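Local coordinates for anthrone oxidase-like protein (Streptomyces ambofaciens, PDB 5F9P) that cleaves a carbon–carbon bond in the oxidative ring-B opening of atypical angucycline biosynthesis, probably acting as a monooxygenase, at residues T11-F16 and M96-A101; E22-L27 and D53-L58; S46-G51 and Q222-R227; I113-G118 and I175-W180. All coordinates share one frame; numbering follows the deposited sequence.

Overall arrangement
All four contacts reach one closed eight-stranded antiparallel barrel, in keeping with the dimeric alpha+beta barrel clan but built here from a single chain. Contact 1 pairs strands 10-17 and 92-105. Contact 2, its centre about 18 Å away, sets helix 21-37 against strand 56-63, the other neighbour of 10-17. Contact 3 joins strand 43-51, next in the sheet, to the late strand 217-228. Contact 4, centred about 10 Å from contact 3, lays segment 113-118 against strand 172-180. Along the chain, contact 1 spans contact 2, and contact 3 spans contact 4. I175 of contact 4 packs on L13, M96 and N98, and Y177 hydrogen-bonds to H49, so contacts 1, 3 and 4 meet inside one barrel.

Contact 1: T11-F16 and M96-A101; sequences TVLNLF and MQNEVA
T11 and L13 pair with N98 and M96 across two antiparallel strands, and backbone bonds make up most of the polar contact. L13 N donates to M96 O (2.9 Å) in the carbonyl plane, and M96 N returns a bond to L13 O. T11 N reaches N98 O at 3.0 Å. Between these two hydrogen-bonded pairs lies the non-hydrogen-bonded pair V12 and Q97, where V12 CA sends a CA-H...O contact to M96 O.

N98 adds a side-chain bond to this ladder. T11 O already receives N98 N (2.8 Å), and N98 ND2 comes to the same oxygen at 2.9 Å from above the carbonyl plane, so one acceptor is gripped twice by one residue. With CG anti to its carbonyl carbon (chi1 -42°), the amide leans back over the neighbouring strand, a reach that suits the short asparagine.

The strands are neighbours in the barrel. L13, M96 and N98 face its interior, where I175 touches L13 and N98, while V12 and Q97 turn outward to L69 of helix 66-74.

Apolar contacts on the inner face join M96 to L13 and L15. M96 is a selenomethionine bent at chi3 (-68°), a flexible chain whose CE lies 3.6 Å from L15 CB and 4.1 Å from L13 CB. Farther along, a methyl is set against a hydroxyl: V100 CG2 rests 3.7 Å from T11 OG1.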
loop_
_atom_site.group_PDB
_atom_site.type_symbol
_atom_site.label_atom_id
_atom_site.label_comp_id
_atom_site.label_asym_id
_atom_site.label_seq_id
_atom_site.Cartn_x
_atom_site.Cartn_y
_atom_site.Cartn_z
ATOM N N THR A 11 4.153 7.944 5.442
ATOM C CA THR A 11 3.876 6.611 4.927
ATOM C C THR A 11 4.189 6.537 3.438
ATOM O O THR A 11 3.563 7.215 2.621
ATOM C CB THR A 11 2.418 6.180 5.196
ATOM O OG1 THR A 11 2.206 6.091 6.609
ATOM C CG2 THR A 11 2.160 4.819 4.576
ATOM N N VAL A 12 5.156 5.699 3.087
ATOM C CA VAL A 12 5.617 5.607 1.714
ATOM C C VAL A 12 5.228 4.259 1.107
ATOM O O VAL A 12 5.539 3.202 1.667
ATOM C CB VAL A 12 7.153 5.814 1.624
ATOM C CG1 VAL A 12 7.662 5.532 0.218
ATOM C CG2 VAL A 12 7.520 7.238 2.048
ATOM N N LEU A 13 4.523 4.305 -0.021
ATOM C CA LEU A 13 4.205 3.094 -0.775
ATOM C C LEU A 13 4.905 3.087 -2.120
ATOM O O LEU A 13 4.678 3.960 -2.962
ATOM C CB LEU A 13 2.699 2.923 -0.956
ATOM C CG LEU A 13 1.951 2.374 0.265
ATOM C CD1 LEU A 13 2.150 3.253 1.501
ATOM C CD2 LEU A 13 0.483 2.230 -0.049
ATOM N N ASN A 14 5.786 2.109 -2.302
ATOM C CA ASN A 14 6.482 1.912 -3.563
ATOM C C ASN A 14 5.770 0.819 -4.354
ATOM O O ASN A 14 5.752 -0.349 -3.958
ATOM C CB ASN A 14 7.942 1.536 -3.331
ATOM C CG ASN A 14 8.728 2.627 -2.630
ATOM O OD1 ASN A 14 8.287 3.767 -2.545
ATOM N ND2 ASN A 14 9.920 2.284 -2.152
ATOM N N LEU A 15 5.164 1.227 -5.461
ATOM C CA LEU A 15 4.337 0.356 -6.277
ATOM C C LEU A 15 5.044 0.019 -7.584
ATOM O O LEU A 15 5.454 0.912 -8.326
ATOM C CB LEU A 15 3.009 1.057 -6.576
ATOM C CG LEU A 15 2.085 0.355 -7.577
ATOM C CD1 LEU A 15 1.634 -0.992 -7.020
ATOM C CD2 LEU A 15 0.895 1.248 -7.904
ATOM N N PHE A 16 5.186 -1.275 -7.854
ATOM C CA PHE A 16 5.858 -1.744 -9.052
ATOM C C PHE A 16 4.940 -2.689 -9.837
ATOM O O PHE A 16 4.311 -3.575 -9.256
ATOM C CB PHE A 16 7.128 -2.498 -8.669
ATOM C CG PHE A 16 8.060 -1.716 -7.783
ATOM C CD1 PHE A 16 8.960 -0.816 -8.331
ATOM C CD2 PHE A 16 8.048 -1.894 -6.411
ATOM C CE1 PHE A 16 9.816 -0.092 -7.528
ATOM C CE2 PHE A 16 8.913 -1.188 -5.597
ATOM C CZ PHE A 16 9.801 -0.281 -6.159
HETATM N N MSE A 96 5.215 6.631 -3.778
HETATM C CA MSE A 96 4.158 7.528 -3.336
HETATM C C MSE A 96 4.261 7.893 -1.862
HETATM O O MSE A 96 4.331 7.019 -1.005
HETATM C CB MSE A 96 2.802 6.887 -3.625
HETATM C CG MSE A 96 2.470 6.770 -5.114
HETATM SE SE MSE A 96 0.929 5.612 -5.407
HETATM C CE MSE A 96 1.761 3.915 -4.852
ATOM N N GLN A 97 4.254 9.189 -1.567
ATOM C CA GLN A 97 4.340 9.649 -0.188
ATOM C C GLN A 97 2.957 10.040 0.307
ATOM O O GLN A 97 2.244 10.790 -0.361
ATOM C CB GLN A 97 5.315 10.830 -0.076
ATOM C CG GLN A 97 6.680 10.546 -0.698
ATOM C CD GLN A 97 7.596 11.764 -0.701
ATOM O OE1 GLN A 97 7.565 12.573 0.218
ATOM N NE2 GLN A 97 8.412 11.896 -1.739
ATOM N N ASN A 98 2.583 9.539 1.481
ATOM C CA ASN A 98 1.224 9.671 1.981
ATOM C C ASN A 98 1.166 9.985 3.455
ATOM O O ASN A 98 2.135 9.786 4.190
ATOM C CB ASN A 98 0.467 8.348 1.799
ATOM C CG ASN A 98 0.734 7.711 0.466
ATOM O OD1 ASN A 98 0.037 7.980 -0.513
ATOM N ND2 ASN A 98 1.764 6.874 0.408
ATOM N N GLU A 99 0.001 10.441 3.889
ATOM C CA GLU A 99 -0.319 10.458 5.303
ATOM C C GLU A 99 -1.543 9.578 5.499
ATOM O O GLU A 99 -2.335 9.381 4.573
ATOM C CB GLU A 99 -0.566 11.879 5.804
ATOM C CG GLU A 99 -1.803 12.533 5.260
ATOM C CD GLU A 99 -1.898 14.007 5.665
ATOM O OE1 GLU A 99 -2.937 14.639 5.382
ATOM O OE2 GLU A 99 -0.929 14.532 6.264
ATOM N N VAL A 100 -1.675 9.014 6.690
ATOM C CA VAL A 100 -2.791 8.133 6.977
ATOM C C VAL A 100 -4.004 8.999 7.269
ATOM O O VAL A 100 -3.944 9.870 8.128
ATOM C CB VAL A 100 -2.482 7.221 8.182
ATOM C CG1 VAL A 100 -3.724 6.398 8.560
ATOM C CG2 VAL A 100 -1.300 6.311 7.858
ATOM N N ALA A 101 -5.096 8.791 6.538
ATOM C CA ALA A 101 -6.268 9.637 6.730
ATOM C C ALA A 101 -7.292 8.966 7.646
ATOM O O ALA A 101 -8.017 9.630 8.387
ATOM C CB ALA A 101 -6.904 10.009 5.378
#

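Contact 2: E22-L27 and D53-L58; sequences EKQGKL and DSHGTL
With its CG anti to the backbone N (chi1 178°) and the chain extended beyond it, Q24 spans the gap from helix to strand and delivers OE1 to G56. T57 holds OG1 between its own backbone N and carbonyl carbon, and both its branches meet L27.

G56 N donates to Q24 OE1 at 3.0 Å, arriving 47° out of the plane of the amide carbonyl rather than on a lone pair. Q24 OE1 also accepts from a water at 2.7 Å; that water lies close to H55 ND1 as well, at a separation short enough to be doubtful. The oxygen itself lies at the edge of the H55 ring. At the backbone angles of G56 a CB would jam against the preceding carbonyl oxygen, so glycine suits the place.

Here helix 21-37 packs on the outside of the barrel where strand 56-63 begins, their local axes 8.0 Å apart and 24° from parallel. Q24 NE2 ties the helix also to strand 43-51, by a hydrogen bond to G51 O.

Beyond the amide, T57 packs against L27 and the Q24 chain. T57 CG2 sits 3.9 Å from L27 CB and 4.1 Å from Q24 CG, while T57 OG1, 3.9 Å from L27 CD1, is buried without a polar partner.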
loop_
_atom_site.group_PDB
_atom_site.type_symbol
_atom_site.label_atom_id
_atom_site.label_comp_id
_atom_site.label_asym_id
_atom_site.label_seq_id
_atom_site.Cartn_x
_atom_site.Cartn_y
_atom_site.Cartn_z
ATOM N N GLU A 22 8.434 -14.229 -13.521
ATOM C CA GLU A 22 9.873 -14.313 -13.261
ATOM C C GLU A 22 10.413 -12.961 -12.808
ATOM O O GLU A 22 11.232 -12.881 -11.889
ATOM C CB GLU A 22 10.645 -14.784 -14.502
ATOM C CG GLU A 22 10.433 -16.256 -14.857
ATOM C CD GLU A 22 9.149 -16.496 -15.640
ATOM O OE1 GLU A 22 8.478 -15.510 -16.032
ATOM O OE2 GLU A 22 8.817 -17.681 -15.868
ATOM N N LYS A 23 9.958 -11.896 -13.463
ATOM C CA LYS A 23 10.362 -10.561 -13.074
ATOM C C LYS A 23 9.769 -10.184 -11.717
ATOM O O LYS A 23 10.377 -9.424 -10.967
ATOM C CB LYS A 23 9.982 -9.534 -14.140
ATOM C CG LYS A 23 10.778 -9.664 -15.442
ATOM C CD LYS A 23 10.295 -8.635 -16.456
ATOM C CE LYS A 23 10.857 -8.870 -17.840
ATOM N NZ LYS A 23 10.172 -7.955 -18.793
ATOM N N GLN A 24 8.596 -10.719 -11.395
ATOM C CA GLN A 24 8.035 -10.493 -10.068
ATOM C C GLN A 24 8.912 -11.120 -8.988
ATOM O O GLN A 24 9.186 -10.498 -7.967
ATOM C CB GLN A 24 6.604 -11.014 -9.940
ATOM C CG GLN A 24 6.045 -10.809 -8.529
ATOM C CD GLN A 24 4.569 -11.098 -8.432
ATOM O OE1 GLN A 24 3.804 -10.732 -9.319
ATOM N NE2 GLN A 24 4.157 -11.753 -7.351
ATOM N N GLY A 25 9.339 -12.357 -9.203
ATOM C CA GLY A 25 10.209 -13.008 -8.236
ATOM C C GLY A 25 11.499 -12.226 -8.042
ATOM O O GLY A 25 12.027 -12.101 -6.915
ATOM N N LYS A 26 12.019 -11.702 -9.147
ATOM C CA LYS A 26 13.246 -10.910 -9.121
ATOM C C LYS A 26 13.040 -9.592 -8.383
ATOM O O LYS A 26 13.894 -9.173 -7.606
ATOM C CB LYS A 26 13.763 -10.659 -10.541
ATOM C CG LYS A 26 15.102 -9.923 -10.580
ATOM C CD LYS A 26 16.036 -10.515 -11.629
ATOM C CE LYS A 26 15.327 -10.650 -12.979
ATOM N NZ LYS A 26 16.243 -11.082 -14.083
ATOM N N LEU A 27 11.904 -8.943 -8.632
ATOM C CA LEU A 27 11.522 -7.753 -7.878
ATOM C C LEU A 27 11.503 -8.033 -6.374
ATOM O O LEU A 27 12.043 -7.263 -5.588
ATOM C CB LEU A 27 10.129 -7.285 -8.292
ATOM C CG LEU A 27 10.030 -6.206 -9.366
ATOM C CD1 LEU A 27 8.584 -6.074 -9.810
ATOM C CD2 LEU A 27 10.562 -4.882 -8.811
ATOM N N ASP A 53 -3.470 -10.942 -8.081
ATOM C CA ASP A 53 -4.287 -10.746 -9.284
ATOM C C ASP A 53 -3.425 -10.566 -10.535
ATOM O O ASP A 53 -3.653 -11.215 -11.551
ATOM C CB ASP A 53 -5.250 -9.556 -9.132
ATOM C CG ASP A 53 -6.541 -9.916 -8.392
ATOM O OD1 ASP A 53 -6.647 -11.042 -7.854
ATOM O OD2 ASP A 53 -7.454 -9.054 -8.347
ATOM N N SER A 54 -2.445 -9.668 -10.476
ATOM C CA SER A 54 -1.586 -9.409 -11.635
ATOM C C SER A 54 -0.158 -9.212 -11.162
ATOM O O SER A 54 0.065 -8.979 -9.974
ATOM C CB SER A 54 -2.055 -8.179 -12.415
ATOM O OG SER A 54 -2.131 -7.056 -11.566
ATOM N N HIS A 55 0.803 -9.330 -12.079
ATOM C CA HIS A 55 2.214 -9.267 -11.704
ATOM C C HIS A 55 2.611 -7.887 -11.219
ATOM O O HIS A 55 2.297 -6.875 -11.846
ATOM C CB HIS A 55 3.111 -9.673 -12.870
ATOM C CG HIS A 55 2.722 -10.973 -13.492
ATOM N ND1 HIS A 55 2.648 -12.145 -12.772
ATOM C CD2 HIS A 55 2.380 -11.288 -14.763
ATOM C CE1 HIS A 55 2.275 -13.127 -13.574
ATOM N NE2 HIS A 55 2.100 -12.632 -14.785
ATOM N N GLY A 56 3.309 -7.858 -10.093
ATOM C CA GLY A 56 3.859 -6.624 -9.576
ATOM C C GLY A 56 4.111 -6.812 -8.100
ATOM O O GLY A 56 3.833 -7.878 -7.570
ATOM N N THR A 57 4.626 -5.776 -7.447
ATOM C CA THR A 57 4.894 -5.812 -6.017
ATOM C C THR A 57 4.565 -4.461 -5.384
ATOM O O THR A 57 4.339 -3.470 -6.078
ATOM C CB THR A 57 6.387 -6.096 -5.730
ATOM O OG1 THR A 57 7.183 -5.075 -6.343
ATOM C CG2 THR A 57 6.792 -7.446 -6.281
ATOM N N LEU A 58 4.572 -4.428 -4.057
ATOM C CA LEU A 58 4.291 -3.210 -3.315
ATOM C C LEU A 58 5.085 -3.237 -2.023
ATOM O O LEU A 58 5.064 -4.232 -1.301
ATOM C CB LEU A 58 2.789 -3.097 -3.004
ATOM C CG LEU A 58 2.351 -1.968 -2.064
ATOM C CD1 LEU A 58 2.538 -0.609 -2.717
ATOM C CD2 LEU A 58 0.897 -2.154 -1.616
HETATM O O HOH W 1 2.223 -12.658 -10.321
#

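Contact 3: S46-G51 and Q222-R227; sequences STVHSG and QVVHTR
V48 faces both V224 and H225, a classic beta bulge in the antiparallel pairing of strands 43-51 and 217-228, which helps close the barrel. V48 N bonds to H225 O and V48 O takes V224 N at 2.9 Å, so the extra residue is absorbed without losing a bond on either side of it. The V48 and V224 side chains meet at a slant, CG1 of V48 reaching CG2 of V224 at 3.9 Å, on the face that looks toward helix 21-37.

On the other face, T47 and T226 stand shoulder to shoulder, and their OG1 atoms share one hydrogen bond of 2.9 Å, either able to donate; beta-branched threonine suits an extended strand. The H49 and V223 side chains also run alongside each other. In H49, CG stands anti to the carbonyl carbon (chi1 -57°), which lays its imidazole beside V223, whose CG2 approaches H49 CD2 at 3.6 Å, oblique to the ring. NE2, next to CD2 in the ring, is hydrogen-bonded to Y177 OH across the barrel, while ND1 makes weak bonds to T47 O and L58 O.

V223 reaches T47 with its other methyl: CG1 presses on T47 CG2 at 3.5 Å, tighter than usual for two carbons.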
loop_
_atom_site.group_PDB
_atom_site.type_symbol
_atom_site.label_atom_id
_atom_site.label_comp_id
_atom_site.label_asym_id
_atom_site.label_seq_id
_atom_site.Cartn_x
_atom_site.Cartn_y
_atom_site.Cartn_z
ATOM N N SER A 46 9.690 -1.580 6.640
ATOM C CA SER A 46 9.255 -1.873 5.270
ATOM C C SER A 46 8.514 -3.195 5.307
ATOM O O SER A 46 8.908 -4.120 6.046
ATOM C CB SER A 46 10.449 -2.016 4.327
ATOM O OG SER A 46 11.210 -0.817 4.262
ATOM N N THR A 47 7.446 -3.288 4.522
ATOM C CA THR A 47 6.658 -4.510 4.421
ATOM C C THR A 47 6.430 -4.828 2.954
ATOM O O THR A 47 5.735 -4.084 2.254
ATOM C CB THR A 47 5.321 -4.378 5.153
ATOM O OG1 THR A 47 5.571 -4.209 6.553
ATOM C CG2 THR A 47 4.461 -5.638 4.951
ATOM N N VAL A 48 7.024 -5.930 2.493
ATOM C CA VAL A 48 7.051 -6.275 1.074
ATOM C C VAL A 48 5.828 -7.124 0.694
ATOM O O VAL A 48 5.520 -8.107 1.370
ATOM C CB VAL A 48 8.359 -7.056 0.717
ATOM C CG1 VAL A 48 8.381 -7.461 -0.749
ATOM C CG2 VAL A 48 9.585 -6.211 1.028
ATOM N N HIS A 49 5.143 -6.737 -0.379
ATOM C CA HIS A 49 3.937 -7.439 -0.840
ATOM C C HIS A 49 4.169 -8.030 -2.220
ATOM O O HIS A 49 4.770 -7.384 -3.084
ATOM C CB HIS A 49 2.738 -6.495 -0.937
ATOM C CG HIS A 49 2.399 -5.795 0.343
ATOM N ND1 HIS A 49 3.294 -4.988 1.013
ATOM C CD2 HIS A 49 1.248 -5.748 1.051
ATOM C CE1 HIS A 49 2.716 -4.496 2.095
ATOM N NE2 HIS A 49 1.471 -4.933 2.135
ATOM N N SER A 50 3.681 -9.256 -2.421
ATOM C CA SER A 50 3.799 -9.967 -3.690
ATOM C C SER A 50 2.444 -10.018 -4.405
ATOM O O SER A 50 1.463 -10.452 -3.817
ATOM C CB SER A 50 4.282 -11.400 -3.426
ATOM O OG SER A 50 4.275 -12.144 -4.620
ATOM N N GLY A 51 2.389 -9.573 -5.657
ATOM C CA GLY A 51 1.118 -9.445 -6.357
ATOM C C GLY A 51 0.426 -10.772 -6.646
ATOM O O GLY A 51 1.095 -11.754 -6.974
ATOM N N GLN A 222 -0.084 -10.847 -1.361
ATOM C CA GLN A 222 0.277 -11.550 -0.138
ATOM C C GLN A 222 1.454 -10.802 0.494
ATOM O O GLN A 222 2.369 -10.373 -0.209
ATOM C CB GLN A 222 0.683 -13.000 -0.460
ATOM C CG GLN A 222 1.181 -13.793 0.753
ATOM C CD GLN A 222 1.867 -15.122 0.391
ATOM O OE1 GLN A 222 2.164 -15.397 -0.777
ATOM N NE2 GLN A 222 2.127 -15.941 1.404
ATOM N N VAL A 223 1.448 -10.627 1.808
ATOM C CA VAL A 223 2.610 -10.015 2.452
ATOM C C VAL A 223 3.656 -11.099 2.613
ATOM O O VAL A 223 3.357 -12.149 3.163
ATOM C CB VAL A 223 2.293 -9.420 3.833
ATOM C CG1 VAL A 223 3.600 -8.980 4.529
ATOM C CG2 VAL A 223 1.324 -8.247 3.702
ATOM N N VAL A 224 4.873 -10.850 2.134
ATOM C CA VAL A 224 5.895 -11.898 2.126
ATOM C C VAL A 224 7.125 -11.593 2.982
ATOM O O VAL A 224 7.933 -12.475 3.219
ATOM C CB VAL A 224 6.344 -12.265 0.677
ATOM C CG1 VAL A 224 5.163 -12.850 -0.135
ATOM C CG2 VAL A 224 6.951 -11.054 -0.026
ATOM N N HIS A 225 7.265 -10.356 3.452
ATOM C CA HIS A 225 8.465 -9.977 4.194
ATOM C C HIS A 225 8.245 -8.644 4.892
ATOM O O HIS A 225 7.677 -7.708 4.316
ATOM C CB HIS A 225 9.671 -9.905 3.239
ATOM C CG HIS A 225 11.008 -9.843 3.922
ATOM N ND1 HIS A 225 11.644 -10.961 4.418
ATOM C CD2 HIS A 225 11.852 -8.803 4.144
ATOM C CE1 HIS A 225 12.809 -10.611 4.938
ATOM N NE2 HIS A 225 12.963 -9.307 4.781
ATOM N N THR A 226 8.676 -8.571 6.142
ATOM C CA THR A 226 8.652 -7.319 6.892
ATOM C C THR A 226 9.858 -7.241 7.819
ATOM O O THR A 226 10.316 -8.267 8.344
ATOM C CB THR A 226 7.382 -7.196 7.756
ATOM O OG1 THR A 226 7.266 -5.857 8.248
ATOM C CG2 THR A 226 7.451 -8.141 8.937
ATOM N N ARG A 227 10.352 -6.018 8.020
ATOM C CA ARG A 227 11.480 -5.738 8.898
ATOM C C ARG A 227 11.377 -4.320 9.464
ATOM O O ARG A 227 10.945 -3.411 8.753
ATOM C CB ARG A 227 12.800 -5.873 8.123
ATOM C CG ARG A 227 14.008 -5.888 9.034
ATOM C CD ARG A 227 15.353 -6.002 8.318
ATOM N NE ARG A 227 16.393 -5.626 9.271
ATOM C CZ ARG A 227 17.174 -4.555 9.182
ATOM N NH1 ARG A 227 17.122 -3.764 8.121
ATOM N NH2 ARG A 227 18.055 -4.305 10.150
#

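Contact 4: I113-G118 and I175-W180; sequences IEIGPG and ISYSQW
I113, E114 and I115 belong to the strand 113-114 and the loop after it, which pair with the N-terminal residues, run across the inner side of the barrel strand 172-180 and meet the side chains of Y177 and Q179. This is no strand pairing: even the nearest CA atoms, those of I115 and Q179, are 8.8 Å apart, and side chains bridge the gap.

Q179 makes the polar link. Its NE2 donates to E114 O at 2.9 Å in an almost straight bond (178°). The oxygen lies in the plane of the Q179 amide, but the donor stands 36° above the carbonyl plane of E114. The other end of the amide, OE1, accepts from a water at 2.7 Å, and that water accepts from E114 N at 3.1 Å. Glutamine is apt here because one flat group serves both a backbone acceptor and, through water, a backbone donor.

Isoleucines fill in around the amide. I113 CG2 lies 3.8 Å from Q179 OE1. In I115, CG2 is anti to the carbonyl carbon, which aims this methyl at the other strand: it sits 3.3 Å from Q179 NE2 and 3.5 Å from the OH of Y177, whose hydroxyl is taken up by H49, and approaches the tyrosine ring obliquely, with CE1 at 3.9 Å.

Donation to E114 O, with OE1 accepting from the water, probably settles which end of the Q179 amide is which, and so ties the backbone of E114 to the barrel wall while the isoleucine methyls border these polar atoms.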
loop_
_atom_site.group_PDB
_atom_site.type_symbol
_atom_site.label_atom_id
_atom_site.label_comp_id
_atom_site.label_asym_id
_atom_site.label_seq_id
_atom_site.Cartn_x
_atom_site.Cartn_y
_atom_site.Cartn_z
ATOM N N ILE A 113 -3.972 -0.971 12.966
ATOM C CA ILE A 113 -3.856 -2.000 11.967
ATOM C C ILE A 113 -2.444 -2.560 11.996
ATOM O O ILE A 113 -1.479 -1.815 12.130
ATOM C CB ILE A 113 -4.231 -1.404 10.596
ATOM C CG1 ILE A 113 -5.743 -1.126 10.589
ATOM C CG2 ILE A 113 -3.797 -2.322 9.470
ATOM C CD1 ILE A 113 -6.256 -0.319 9.416
ATOM N N GLU A 114 -2.336 -3.879 11.917
ATOM C CA GLU A 114 -1.040 -4.524 11.871
ATOM C C GLU A 114 -0.844 -5.213 10.537
ATOM O O GLU A 114 -1.736 -5.902 10.052
ATOM C CB GLU A 114 -0.912 -5.558 12.985
ATOM C CG GLU A 114 0.458 -6.219 13.003
ATOM C CD GLU A 114 0.700 -7.074 14.240
ATOM O OE1 GLU A 114 -0.274 -7.372 14.978
ATOM O OE2 GLU A 114 1.875 -7.448 14.469
ATOM N N ILE A 115 0.335 -5.037 9.953
ATOM C CA ILE A 115 0.686 -5.727 8.717
ATOM C C ILE A 115 1.929 -6.598 8.924
ATOM O O ILE A 115 2.830 -6.236 9.682
ATOM C CB ILE A 115 0.911 -4.726 7.566
ATOM C CG1 ILE A 115 2.052 -3.755 7.901
ATOM C CG2 ILE A 115 -0.387 -3.974 7.285
ATOM C CD1 ILE A 115 2.547 -2.931 6.691
ATOM N N GLY A 116 1.978 -7.742 8.257
ATOM C CA GLY A 116 3.058 -8.696 8.481
ATOM C C GLY A 116 2.768 -10.059 7.871
ATOM O O GLY A 116 1.606 -10.428 7.689
ATOM N N PRO A 117 3.827 -10.818 7.546
ATOM C CA PRO A 117 3.667 -12.096 6.834
ATOM C C PRO A 117 2.952 -13.141 7.682
ATOM O O PRO A 117 2.378 -14.087 7.130
ATOM C CB PRO A 117 5.110 -12.545 6.553
ATOM C CG PRO A 117 6.005 -11.385 6.962
ATOM C CD PRO A 117 5.231 -10.522 7.891
ATOM N N GLY A 118 2.971 -12.961 9.000
ATOM C CA GLY A 118 2.370 -13.921 9.913
ATOM C C GLY A 118 0.850 -13.879 10.033
ATOM O O GLY A 118 0.244 -14.810 10.565
ATOM N N ILE A 175 -5.542 6.491 -1.568
ATOM C CA ILE A 175 -5.275 5.064 -1.617
ATOM C C ILE A 175 -6.161 4.346 -0.642
ATOM O O ILE A 175 -6.396 4.824 0.474
ATOM C CB ILE A 175 -3.793 4.755 -1.279
ATOM C CG1 ILE A 175 -2.905 5.121 -2.465
ATOM C CG2 ILE A 175 -3.616 3.276 -0.887
ATOM C CD1 ILE A 175 -1.426 5.117 -2.146
ATOM N N SER A 176 -6.667 3.201 -1.088
ATOM C CA SER A 176 -7.437 2.303 -0.254
ATOM C C SER A 176 -6.612 1.037 -0.035
ATOM O O SER A 176 -6.216 0.385 -1.004
ATOM C CB SER A 176 -8.735 1.928 -0.981
ATOM O OG SER A 176 -9.445 0.952 -0.246
ATOM N N TYR A 177 -6.360 0.679 1.218
ATOM C CA TYR A 177 -5.554 -0.509 1.530
ATOM C C TYR A 177 -6.321 -1.321 2.571
ATOM O O TYR A 177 -6.496 -0.868 3.697
ATOM C CB TYR A 177 -4.184 -0.068 2.069
ATOM C CG TYR A 177 -3.240 -1.169 2.520
ATOM C CD1 TYR A 177 -3.372 -1.758 3.768
ATOM C CD2 TYR A 177 -2.198 -1.599 1.698
ATOM C CE1 TYR A 177 -2.495 -2.761 4.188
ATOM C CE2 TYR A 177 -1.324 -2.589 2.104
ATOM C CZ TYR A 177 -1.471 -3.167 3.349
ATOM O OH TYR A 177 -0.589 -4.156 3.747
ATOM N N SER A 178 -6.817 -2.495 2.181
ATOM C CA SER A 178 -7.638 -3.312 3.065
ATOM C C SER A 178 -7.116 -4.746 3.263
ATOM O O SER A 178 -6.402 -5.288 2.415
ATOM C CB SER A 178 -9.111 -3.324 2.611
ATOM O OG SER A 178 -9.294 -3.841 1.300
ATOM N N GLN A 179 -7.488 -5.340 4.395
ATOM C CA GLN A 179 -7.111 -6.708 4.748
ATOM C C GLN A 179 -8.336 -7.620 4.878
ATOM O O GLN A 179 -9.353 -7.229 5.462
ATOM C CB GLN A 179 -6.353 -6.721 6.075
ATOM C CG GLN A 179 -5.078 -5.898 6.074
ATOM C CD GLN A 179 -4.439 -5.837 7.449
ATOM O OE1 GLN A 179 -5.132 -5.758 8.464
ATOM N NE2 GLN A 179 -3.113 -5.891 7.488
ATOM N N TRP A 180 -8.214 -8.845 4.364
ATOM C CA TRP A 180 -9.326 -9.783 4.298
ATOM C C TRP A 180 -8.893 -11.182 4.784
ATOM O O TRP A 180 -7.698 -11.492 4.796
ATOM C CB TRP A 180 -9.843 -9.843 2.854
ATOM C CG TRP A 180 -10.383 -8.521 2.385
ATOM C CD1 TRP A 180 -9.672 -7.461 1.880
ATOM C CD2 TRP A 180 -11.753 -8.123 2.385
ATOM N NE1 TRP A 180 -10.527 -6.426 1.567
ATOM C CE2 TRP A 180 -11.809 -6.803 1.885
ATOM C CE3 TRP A 180 -12.944 -8.753 2.777
ATOM C CZ2 TRP A 180 -13.008 -6.105 1.755
ATOM C CZ3 TRP A 180 -14.141 -8.054 2.648
ATOM C CH2 TRP A 180 -14.158 -6.745 2.139
HETATM O O HOH W 2 -4.811 -5.522 11.087
#